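Local coordinates for protein trimethylamine-N-oxide reductase (Haemophilus influenzae, PDB 7L5I) that probably reduces S- and N-oxides such as trimethylamine N-oxide at a molybdenum centre carried by two molybdopterin guanine dinucleotide cofactors, at residues A[162-167]-A[551-556]; A[282-287]-A[331-336]; A[576-579]-A[584-587]. All coordinates share one frame; numbering follows the deposited sequence.

Contact 1 of 3, residues A[162-167]-A[551-556]; sequences NATGGF and AGVEEQ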
ATOM      1  N   ASN A 162       8.279   8.114  21.993  1.00 14.02           N
ATOM      2  CA  ASN A 162       9.287   7.342  22.712  1.00 15.12           C
ATOM      3  C   ASN A 162      10.062   8.212  23.682  1.00 16.26           C
ATOM      4  O   ASN A 162      10.363   7.770  24.792  1.00 17.73           O
ATOM      5  CB  ASN A 162      10.222   6.645  21.735  1.00 15.12           C
ATOM      6  CG  ASN A 162       9.643   5.365  21.226  1.00 15.07           C
ATOM      7  OD1 ASN A 162       8.848   4.726  21.905  1.00 17.35           O
ATOM      8  ND2 ASN A 162      10.037   4.972  20.026  1.00 17.50           N
ATOM      9  N   ALA A 163      10.378   9.440  23.288  1.00 15.69           N
ATOM     10  CA  ALA A 163      11.082  10.337  24.201  1.00 15.00           C
ATOM     11  C   ALA A 163      10.256  10.697  25.432  1.00 18.71           C
ATOM     12  O   ALA A 163      10.830  11.090  26.450  1.00 18.37           O
ATOM     13  CB  ALA A 163      11.489  11.617  23.481  1.00 17.39           C
ATOM     14  N   THR A 164       8.931  10.601  25.362  1.00 15.31           N
ATOM     15  CA  THR A 164       8.068  10.939  26.483  1.00 17.76           C
ATOM     16  C   THR A 164       7.470   9.727  27.189  1.00 18.98           C
ATOM     17  O   THR A 164       6.592   9.900  28.025  1.00 21.30           O
ATOM     18  CB  THR A 164       6.949  11.889  26.041  1.00 17.69           C
ATOM     19  OG1 THR A 164       6.218  11.354  24.910  1.00 17.83           O
ATOM     20  CG2 THR A 164       7.534  13.261  25.659  1.00 20.40           C
ATOM     21  N   GLY A 165       7.940   8.514  26.899  1.00 17.21           N
ATOM     22  CA  GLY A 165       7.529   7.366  27.682  1.00 19.44           C
ATOM     23  C   GLY A 165       7.094   6.136  26.921  1.00 21.87           C
ATOM     24  O   GLY A 165       6.939   5.064  27.517  1.00 20.25           O
ATOM     25  N   GLY A 166       6.875   6.264  25.623  1.00 17.02           N
ATOM     26  CA  GLY A 166       6.469   5.124  24.808  1.00 13.91           C
ATOM     27  C   GLY A 166       5.031   5.249  24.332  1.00 16.53           C
ATOM     28  O   GLY A 166       4.322   6.213  24.624  1.00 15.82           O
ATOM     29  N   PHE A 167       4.613   4.237  23.567  1.00 14.76           N
ATOM     30  CA  PHE A 167       3.292   4.227  22.956  1.00 15.32           C
ATOM     31  C   PHE A 167       2.990   2.819  22.478  1.00 15.13           C
ATOM     32  O   PHE A 167       3.883   1.984  22.326  1.00 16.08           O
ATOM     33  CB  PHE A 167       3.217   5.179  21.759  1.00 14.12           C
ATOM     34  CG  PHE A 167       4.112   4.777  20.615  1.00 14.28           C
ATOM     35  CD1 PHE A 167       5.482   5.043  20.648  1.00 15.74           C
ATOM     36  CD2 PHE A 167       3.598   4.116  19.520  1.00 14.22           C
ATOM     37  CE1 PHE A 167       6.311   4.646  19.587  1.00 15.43           C
ATOM     38  CE2 PHE A 167       4.418   3.713  18.459  1.00 14.20           C
ATOM     39  CZ  PHE A 167       5.763   3.990  18.477  1.00 18.52           C
ATOM     40  N   ALA A 551       7.667  18.812  27.329  1.00 18.14           N
ATOM     41  CA  ALA A 551       7.876  17.623  28.148  1.00 17.65           C
ATOM     42  C   ALA A 551       9.285  17.536  28.720  1.00 18.19           C
ATOM     43  O   ALA A 551       9.604  16.551  29.392  1.00 22.26           O
ATOM     44  CB  ALA A 551       7.599  16.365  27.328  1.00 23.23           C
ATOM     45  N   GLY A 552      10.138  18.512  28.434  1.00 18.10           N
ATOM     46  CA  GLY A 552      11.482  18.516  28.981  1.00 22.57           C
ATOM     47  C   GLY A 552      12.484  17.645  28.264  1.00 24.12           C
ATOM     48  O   GLY A 552      13.555  17.385  28.824  1.00 23.37           O
ATOM     49  N   VAL A 553      12.199  17.210  27.020  1.00 15.78           N
ATOM     50  CA  VAL A 553      13.082  16.276  26.329  1.00 17.42           C
ATOM     51  C   VAL A 553      13.475  16.790  24.944  1.00 18.73           C
ATOM     52  O   VAL A 553      13.725  16.004  24.023  1.00 17.75           O
ATOM     53  CB  VAL A 553      12.428  14.884  26.232  1.00 19.98           C
ATOM     54  CG1 VAL A 553      12.157  14.289  27.626  1.00 20.17           C
ATOM     55  CG2 VAL A 553      11.115  14.952  25.467  1.00 17.42           C
ATOM     56  N   GLU A 554      13.552  18.108  24.776  1.00 15.34           N
ATOM     57  CA  GLU A 554      13.939  18.643  23.478  1.00 16.41           C
ATOM     58  C   GLU A 554      15.349  18.205  23.080  1.00 22.94           C
ATOM     59  O   GLU A 554      15.604  17.870  21.917  1.00 17.93           O
ATOM     60  CB  GLU A 554      13.838  20.163  23.473  1.00 19.57           C
ATOM     61  CG  GLU A 554      14.114  20.744  22.102  1.00 25.09           C
ATOM     62  CD  GLU A 554      14.402  22.224  22.129  1.00 41.12           C
ATOM     63  OE1 GLU A 554      13.812  22.932  22.976  1.00 51.68           O
ATOM     64  OE2 GLU A 554      15.234  22.672  21.311  1.00 50.92           O
ATOM     65  N   GLU A 555      16.302  18.228  24.019  1.00 19.69           N
ATOM     66  CA  GLU A 555      17.664  17.915  23.622  1.00 21.74           C
ATOM     67  C   GLU A 555      17.790  16.475  23.136  1.00 19.47           C
ATOM     68  O   GLU A 555      18.547  16.203  22.187  1.00 18.37           O
ATOM     69  CB  GLU A 555      18.613  18.197  24.789  1.00 24.96           C
ATOM     70  CG  GLU A 555      18.728  19.691  25.111  1.00 29.36           C
ATOM     71  CD  GLU A 555      17.590  20.242  25.994  1.00 32.11           C
ATOM     72  OE1 GLU A 555      16.722  19.472  26.479  1.00 24.04           O
ATOM     73  OE2 GLU A 555      17.578  21.474  26.211  1.00 28.64           O
ATOM     74  N   GLN A 556      17.082  15.540  23.780  1.00 17.91           N
ATOM     75  CA  GLN A 556      17.074  14.159  23.308  1.00 18.85           C
ATOM     76  C   GLN A 556      16.428  14.065  21.936  1.00 19.00           C
ATOM     77  O   GLN A 556      16.872  13.292  21.083  1.00 19.86           O
ATOM     78  CB  GLN A 556      16.317  13.258  24.285  1.00 25.69           C
ATOM     79  CG  GLN A 556      16.967  13.161  25.667  1.00 35.56           C
ATOM     80  CD  GLN A 556      16.410  14.162  26.663  1.00 34.92           C
ATOM     81  OE1 GLN A 556      16.258  15.355  26.364  1.00 27.93           O
ATOM     82  NE2 GLN A 556      16.096  13.681  27.862  1.00 44.28           N
TER
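A163 and T164, at the C-terminal end of helix 153-163, meet A551 and V553, which flank G552, the positive-phi glycine of a Schellman motif that ends helix 540-550. Two helix ends therefore face each other at the protein surface, joined by methyl groups without a hydrogen bond between them.

The second segment begins with A551, whose CB points at the first segment and stands 3.5 Å from CG2 of T164. This close methyl-to-methyl meeting follows from the rotation of the threonine: at chi1 54° OG1 sits between the backbone N and the carbonyl carbon and turns back onto its own helix, while CG2 is anti to the carbonyl carbon and reaches across. The hydroxyl bonds to the carbonyl oxygens of Y160 and M161, with a weak further bond from R129, so the polar branch stays on the home side and the methyl serves the contact.

G552 follows with positive phi (81°), turning the chain so that V553 lies beside A163, their CA atoms 6.6 Å apart. V553 occupies the N-cap position of helix 554-558. Its side chain also leans on A548 of the preceding helix, and it crosses that of T164 at about a right angle.

The two valine branches divide the work. CG2 rests against both neighbouring residues of the other segment, 3.9 Å from CB of A163 and 4.0 Å from CG2 of T164. CG1 instead approaches the backbone, lying 3.7 Å from the carbonyl oxygen of A163.

Contact 2 of 3, residues A[282-287]-A[331-336]; sequences LVEQGK and TIKQLA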
ATOM      1  N   LEU A 282      -0.603 -29.633 -14.981  1.00 14.30           N
ATOM      2  CA  LEU A 282       0.813 -29.980 -15.080  1.00 13.75           C
ATOM      3  C   LEU A 282       1.041 -31.449 -14.736  1.00 17.23           C
ATOM      4  O   LEU A 282       1.815 -32.141 -15.406  1.00 19.52           O
ATOM      5  CB  LEU A 282       1.654 -29.118 -14.150  1.00 16.17           C
ATOM      6  CG  LEU A 282       1.696 -27.636 -14.499  1.00 15.44           C
ATOM      7  CD1 LEU A 282       2.478 -26.939 -13.401  1.00 16.28           C
ATOM      8  CD2 LEU A 282       2.308 -27.401 -15.845  1.00 18.45           C
ATOM      9  N   VAL A 283       0.436 -31.916 -13.646  1.00 16.53           N
ATOM     10  CA  VAL A 283       0.632 -33.302 -13.221  1.00 15.12           C
ATOM     11  C   VAL A 283       0.076 -34.252 -14.273  1.00 18.67           C
ATOM     12  O   VAL A 283       0.744 -35.208 -14.684  1.00 19.33           O
ATOM     13  CB  VAL A 283      -0.019 -33.532 -11.840  1.00 20.42           C
ATOM     14  CG1 VAL A 283       0.065 -34.979 -11.446  1.00 19.77           C
ATOM     15  CG2 VAL A 283       0.682 -32.693 -10.794  1.00 20.79           C
ATOM     16  N   GLU A 284      -1.150 -33.976 -14.741  1.00 17.28           N
ATOM     17  CA  GLU A 284      -1.833 -34.820 -15.731  1.00 20.22           C
ATOM     18  C   GLU A 284      -1.045 -34.949 -17.029  1.00 21.64           C
ATOM     19  O   GLU A 284      -1.110 -35.995 -17.682  1.00 23.48           O
ATOM     20  CB  GLU A 284      -3.215 -34.215 -15.995  1.00 23.08           C
ATOM     21  CG  GLU A 284      -4.116 -34.886 -17.000  1.00 51.81           C
ATOM     22  CD  GLU A 284      -5.470 -34.171 -17.105  1.00 63.88           C
ATOM     23  OE1 GLU A 284      -5.607 -33.240 -17.935  1.00 54.08           O
ATOM     24  OE2 GLU A 284      -6.387 -34.525 -16.328  1.00 59.01           O
ATOM     25  N   GLN A 285      -0.297 -33.914 -17.410  1.00 18.14           N
ATOM     26  CA  GLN A 285       0.487 -33.891 -18.647  1.00 17.89           C
ATOM     27  C   GLN A 285       1.979 -34.107 -18.431  1.00 18.08           C
ATOM     28  O   GLN A 285       2.762 -33.975 -19.387  1.00 18.41           O
ATOM     29  CB  GLN A 285       0.263 -32.576 -19.382  1.00 18.26           C
ATOM     30  CG  GLN A 285      -1.194 -32.397 -19.742  1.00 23.12           C
ATOM     31  CD  GLN A 285      -1.460 -31.270 -20.711  1.00 22.79           C
ATOM     32  OE1 GLN A 285      -0.548 -30.567 -21.135  1.00 24.62           O
ATOM     33  NE2 GLN A 285      -2.729 -31.098 -21.073  1.00 23.35           N
ATOM     34  N   GLY A 286       2.388 -34.458 -17.217  1.00 17.86           N
ATOM     35  CA  GLY A 286       3.796 -34.694 -16.949  1.00 22.48           C
ATOM     36  C   GLY A 286       4.658 -33.475 -17.160  1.00 23.62           C
ATOM     37  O   GLY A 286       5.818 -33.595 -17.567  1.00 20.56           O
ATOM     38  N   LYS A 287       4.120 -32.295 -16.907  1.00 17.25           N
ATOM     39  CA  LYS A 287       4.854 -31.060 -17.157  1.00 17.19           C
ATOM     40  C   LYS A 287       5.421 -30.455 -15.886  1.00 20.32           C
ATOM     41  O   LYS A 287       6.149 -29.463 -15.965  1.00 22.50           O
ATOM     42  CB  LYS A 287       3.957 -30.047 -17.870  1.00 17.57           C
ATOM     43  CG  LYS A 287       3.762 -30.341 -19.366  1.00 20.41           C
ATOM     44  CD  LYS A 287       2.679 -29.460 -19.976  1.00 24.06           C
ATOM     45  CE  LYS A 287       2.614 -29.575 -21.539  1.00 27.11           C
ATOM     46  NZ  LYS A 287       3.814 -28.899 -22.147  1.00 42.97           N
ATOM     47  N   THR A 331      -8.542 -22.875 -21.613  1.00 19.03           N
ATOM     48  CA  THR A 331      -7.578 -21.800 -21.389  1.00 18.92           C
ATOM     49  C   THR A 331      -6.675 -22.095 -20.201  1.00 16.72           C
ATOM     50  O   THR A 331      -5.458 -21.846 -20.266  1.00 17.47           O
ATOM     51  CB  THR A 331      -8.329 -20.487 -21.193  1.00 22.40           C
ATOM     52  OG1 THR A 331      -9.043 -20.197 -22.409  1.00 24.51           O
ATOM     53  CG2 THR A 331      -7.391 -19.343 -20.830  1.00 24.05           C
ATOM     54  N   ILE A 332      -7.250 -22.633 -19.118  1.00 17.39           N
ATOM     55  CA  ILE A 332      -6.455 -23.085 -17.971  1.00 17.08           C
ATOM     56  C   ILE A 332      -5.411 -24.098 -18.427  1.00 18.29           C
ATOM     57  O   ILE A 332      -4.231 -24.018 -18.063  1.00 16.70           O
ATOM     58  CB  ILE A 332      -7.382 -23.683 -16.891  1.00 17.99           C
ATOM     59  CG1 ILE A 332      -8.371 -22.623 -16.385  1.00 15.68           C
ATOM     60  CG2 ILE A 332      -6.599 -24.304 -15.738  1.00 18.31           C
ATOM     61  CD1 ILE A 332      -9.263 -23.096 -15.240  1.00 18.18           C
ATOM     62  N   LYS A 333      -5.836 -25.096 -19.214  1.00 17.20           N
ATOM     63  CA  LYS A 333      -4.884 -26.099 -19.666  1.00 18.10           C
ATOM     64  C   LYS A 333      -3.817 -25.481 -20.556  1.00 18.48           C
ATOM     65  O   LYS A 333      -2.653 -25.874 -20.508  1.00 20.80           O
ATOM     66  CB  LYS A 333      -5.614 -27.218 -20.411  1.00 18.71           C
ATOM     67  CG  LYS A 333      -6.529 -28.001 -19.532  1.00 18.97           C
ATOM     68  CD  LYS A 333      -7.141 -29.165 -20.307  1.00 25.35           C
ATOM     69  CE  LYS A 333      -8.122 -29.950 -19.452  1.00 37.06           C
ATOM     70  NZ  LYS A 333      -8.890 -30.921 -20.291  1.00 52.47           N
ATOM     71  N   GLN A 334      -4.186 -24.496 -21.367  1.00 17.88           N
ATOM     72  CA  GLN A 334      -3.210 -23.902 -22.273  1.00 21.44           C
ATOM     73  C   GLN A 334      -2.208 -23.023 -21.521  1.00 22.82           C
ATOM     74  O   GLN A 334      -1.023 -22.989 -21.877  1.00 20.19           O
ATOM     75  CB  GLN A 334      -3.932 -23.111 -23.357  1.00 25.92           C
ATOM     76  CG  GLN A 334      -3.043 -22.778 -24.550  1.00 35.76           C
ATOM     77  CD  GLN A 334      -2.237 -23.982 -25.040  1.00 51.94           C
ATOM     78  OE1 GLN A 334      -1.022 -23.895 -25.231  1.00 45.23           O
ATOM     79  NE2 GLN A 334      -2.913 -25.121 -25.219  1.00 48.94           N
ATOM     80  N   LEU A 335      -2.655 -22.327 -20.470  1.00 19.15           N
ATOM     81  CA  LEU A 335      -1.716 -21.615 -19.611  1.00 17.93           C
ATOM     82  C   LEU A 335      -0.705 -22.578 -19.017  1.00 17.90           C
ATOM     83  O   LEU A 335       0.508 -22.314 -19.032  1.00 17.94           O
ATOM     84  CB  LEU A 335      -2.461 -20.885 -18.489  1.00 16.48           C
ATOM     85  CG  LEU A 335      -3.316 -19.702 -18.924  1.00 20.25           C
ATOM     86  CD1 LEU A 335      -4.187 -19.247 -17.742  1.00 19.54           C
ATOM     87  CD2 LEU A 335      -2.437 -18.585 -19.456  1.00 23.72           C
ATOM     88  N   ALA A 336      -1.182 -23.703 -18.485  1.00 15.98           N
ATOM     89  CA  ALA A 336      -0.269 -24.658 -17.869  1.00 17.61           C
ATOM     90  C   ALA A 336       0.773 -25.122 -18.872  1.00 19.46           C
ATOM     91  O   ALA A 336       1.969 -25.161 -18.573  1.00 18.58           O
ATOM     92  CB  ALA A 336      -1.049 -25.848 -17.310  1.00 18.29           C
TER
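L282 and A336 make the apolar part of this contact between the C-terminal end of helix 271-284 and the middle of helix 329-341, with their CA atoms 6.1 Å apart. The leucine does the reaching. With chi1 at -66° its CG stands beside the backbone N, anti to the carbonyl carbon, and one branch, CD2, is carried to the alanine. It comes 4.0 Å from CB of A336 and 3.5 Å from the carbonyl O of A336, so a single methyl rests on both the side chain and the backbone of the partner helix. A336 also touches T281 and, about one turn earlier along helix 271-284, I278, while L282 packs against L368 and L372 of helix 359-372. Both residues are buried.

The charged part lies at the more open margin. E284 is stretched out, CG anti to the backbone N (chi1 179°), and sends its carboxylate toward the aliphatic shaft of K333, where OE1 is 4.4 Å from CE. At 4.7 Å between OE1 of E284 and NZ of K333 there is no salt bridge, and any attraction is probably weak; the ammonium of the extended lysine makes its salt bridge with E319 of helix 318-325 instead.

Backbone bonds shape the end of the first segment. L282 O receives K287 N at 2.8 Å and V283 O receives G286 N at 3.1 Å, with G286 at positive phi: a Schellman motif that closes helix 271-284. Both helices lie in the long connection from edge strand 262-265 to strand 344-348, the crossover from strand 3 to strand 4 in the 3-2-1-4-5 order of a Rossmann-like parallel sheet.

Contact 3 of 3, residues A[576-579]-A[584-587]; sequences SAAR and AMPR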
ATOM      1  N   SER A 576      30.372   7.531   3.067  1.00 17.82           N
ATOM      2  CA  SER A 576      31.311   6.548   3.589  1.00 19.00           C
ATOM      3  C   SER A 576      31.093   5.174   2.981  1.00 18.90           C
ATOM      4  O   SER A 576      32.063   4.469   2.666  1.00 20.82           O
ATOM      5  CB  SER A 576      31.181   6.450   5.111  1.00 27.97           C
ATOM      6  OG  SER A 576      31.514   7.679   5.716  1.00 42.97           O
ATOM      7  N   ALA A 577      29.830   4.756   2.852  1.00 20.10           N
ATOM      8  CA  ALA A 577      29.550   3.475   2.205  1.00 22.08           C
ATOM      9  C   ALA A 577      29.981   3.485   0.747  1.00 22.50           C
ATOM     10  O   ALA A 577      30.511   2.487   0.247  1.00 21.68           O
ATOM     11  CB  ALA A 577      28.068   3.125   2.297  1.00 20.79           C
ATOM     12  N   ALA A 578      29.751   4.598   0.033  1.00 18.01           N
ATOM     13  CA  ALA A 578      30.201   4.675  -1.352  1.00 19.25           C
ATOM     14  C   ALA A 578      31.720   4.577  -1.437  1.00 20.12           C
ATOM     15  O   ALA A 578      32.256   3.870  -2.302  1.00 19.69           O
ATOM     16  CB  ALA A 578      29.704   5.962  -2.002  1.00 16.95           C
ATOM     17  N   ARG A 579      32.430   5.276  -0.543  1.00 20.98           N
ATOM     18  CA  ARG A 579      33.886   5.224  -0.561  1.00 21.46           C
ATOM     19  C   ARG A 579      34.378   3.796  -0.385  1.00 21.75           C
ATOM     20  O   ARG A 579      35.305   3.361  -1.083  1.00 22.74           O
ATOM     21  CB  ARG A 579      34.457   6.141   0.527  1.00 20.81           C
ATOM     22  CG  ARG A 579      35.967   6.136   0.619  1.00 20.48           C
ATOM     23  CD  ARG A 579      36.447   7.106   1.719  1.00 25.02           C
ATOM     24  NE  ARG A 579      35.836   6.739   2.983  1.00 31.79           N
ATOM     25  CZ  ARG A 579      35.466   7.595   3.932  1.00 34.47           C
ATOM     26  NH1 ARG A 579      35.653   8.903   3.790  1.00 33.81           N
ATOM     27  NH2 ARG A 579      34.904   7.127   5.031  1.00 33.49           N
ATOM     28  N   ALA A 584      33.467   7.566  -5.695  1.00 18.11           N
ATOM     29  CA  ALA A 584      33.684   8.925  -5.235  1.00 20.17           C
ATOM     30  C   ALA A 584      32.375   9.693  -5.291  1.00 21.55           C
ATOM     31  O   ALA A 584      31.667   9.641  -6.298  1.00 23.15           O
ATOM     32  CB  ALA A 584      34.719   9.619  -6.108  1.00 22.54           C
ATOM     33  N   MET A 585      32.052  10.384  -4.203  1.00 23.15           N
ATOM     34  CA  MET A 585      30.903  11.268  -4.115  1.00 24.02           C
ATOM     35  C   MET A 585      31.366  12.668  -3.727  1.00 21.00           C
ATOM     36  O   MET A 585      32.396  12.822  -3.061  1.00 21.26           O
ATOM     37  CB  MET A 585      29.893  10.778  -3.066  1.00 22.14           C
ATOM     38  CG  MET A 585      29.064   9.578  -3.482  1.00 20.06           C
ATOM     39  SD  MET A 585      28.060   9.005  -2.116  1.00 21.86           S
ATOM     40  CE  MET A 585      26.758  10.242  -2.023  1.00 25.44           C
ATOM     41  N   PRO A 586      30.645  13.709  -4.144  1.00 17.09           N
ATOM     42  CA  PRO A 586      30.901  15.040  -3.584  1.00 22.04           C
ATOM     43  C   PRO A 586      30.558  15.042  -2.109  1.00 21.28           C
ATOM     44  O   PRO A 586      29.711  14.264  -1.660  1.00 18.20           O
ATOM     45  CB  PRO A 586      29.951  15.943  -4.373  1.00 20.53           C
ATOM     46  CG  PRO A 586      28.834  15.036  -4.793  1.00 21.88           C
ATOM     47  CD  PRO A 586      29.485  13.695  -5.049  1.00 19.94           C
ATOM     48  N   ARG A 587      31.205  15.926  -1.351  1.00 18.39           N
ATOM     49  CA  ARG A 587      30.756  16.133   0.019  1.00 19.53           C
ATOM     50  C   ARG A 587      29.388  16.817   0.011  1.00 17.43           C
ATOM     51  O   ARG A 587      28.928  17.332  -1.006  1.00 16.93           O
ATOM     52  CB  ARG A 587      31.759  16.962   0.809  1.00 22.92           C
ATOM     53  CG  ARG A 587      32.948  16.137   1.353  1.00 29.34           C
ATOM     54  CD  ARG A 587      32.519  15.237   2.502  1.00 32.64           C
ATOM     55  NE  ARG A 587      33.643  14.554   3.137  1.00 50.05           N
ATOM     56  CZ  ARG A 587      33.525  13.625   4.086  1.00 49.88           C
ATOM     57  NH1 ARG A 587      32.323  13.246   4.522  1.00 33.93           N
ATOM     58  NH2 ARG A 587      34.614  13.064   4.594  1.00 42.59           N
TER
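A578 and R579, near the C-terminal end of helix 563-580, face M585 and R587 of a chain that turns back in extended form, the CA atoms of R579 and A584 lying 6.0 Å apart. No backbone hydrogen bond ties the two segments.

Packing centres on M585. Its SD lies 3.5 Å from CB of A578, and its CG stands 4.0 Å from that same methyl, so sulfur and methylene are laid together over the alanine. A bend at chi3 (75°) turns CE away from A578. Beside this apolar patch two arginines come near each other: NH2 of R587 sits at the edge of the R579 guanidinium, close to its plane, 4.4 Å from NH1 of R579. The two like charges make no bond, and as both residues are exposed solvent probably screens them; R587 also has a cation-pi contact with F575 and a weak hydrogen bond from NH1 to OD1 of N572.

The loop thus folds against the helix it has just left. M585 reaches Y571 and F575 of helix 563-580 and also touches L598 of strand 598-599 and F600, while R587 takes the N-cap position of helix 588-594.

Overall arrangement
The three contacts lie far out from the centre of the chain and do not touch one another. Contact 2 is nested within the long stretch of chain, 383 residues, that contact 1 closes, yet their centres are about 60 Å apart, on opposite sides of the chain's centre. Contact 3 follows both in sequence, its centre about 34 Å from that of contact 1 and about 52 Å from that of contact 2. Helix 554-558 of contact 1 is succeeded directly by helix 563-580 of contact 3, whereas contact 2 belongs to helices beside the five-stranded parallel sheet. Together they show peripheral helices and helix ends being packed, over spans of 5, 44 and 384 residues, around the large molybdenum-cofactor-binding body of the enzyme.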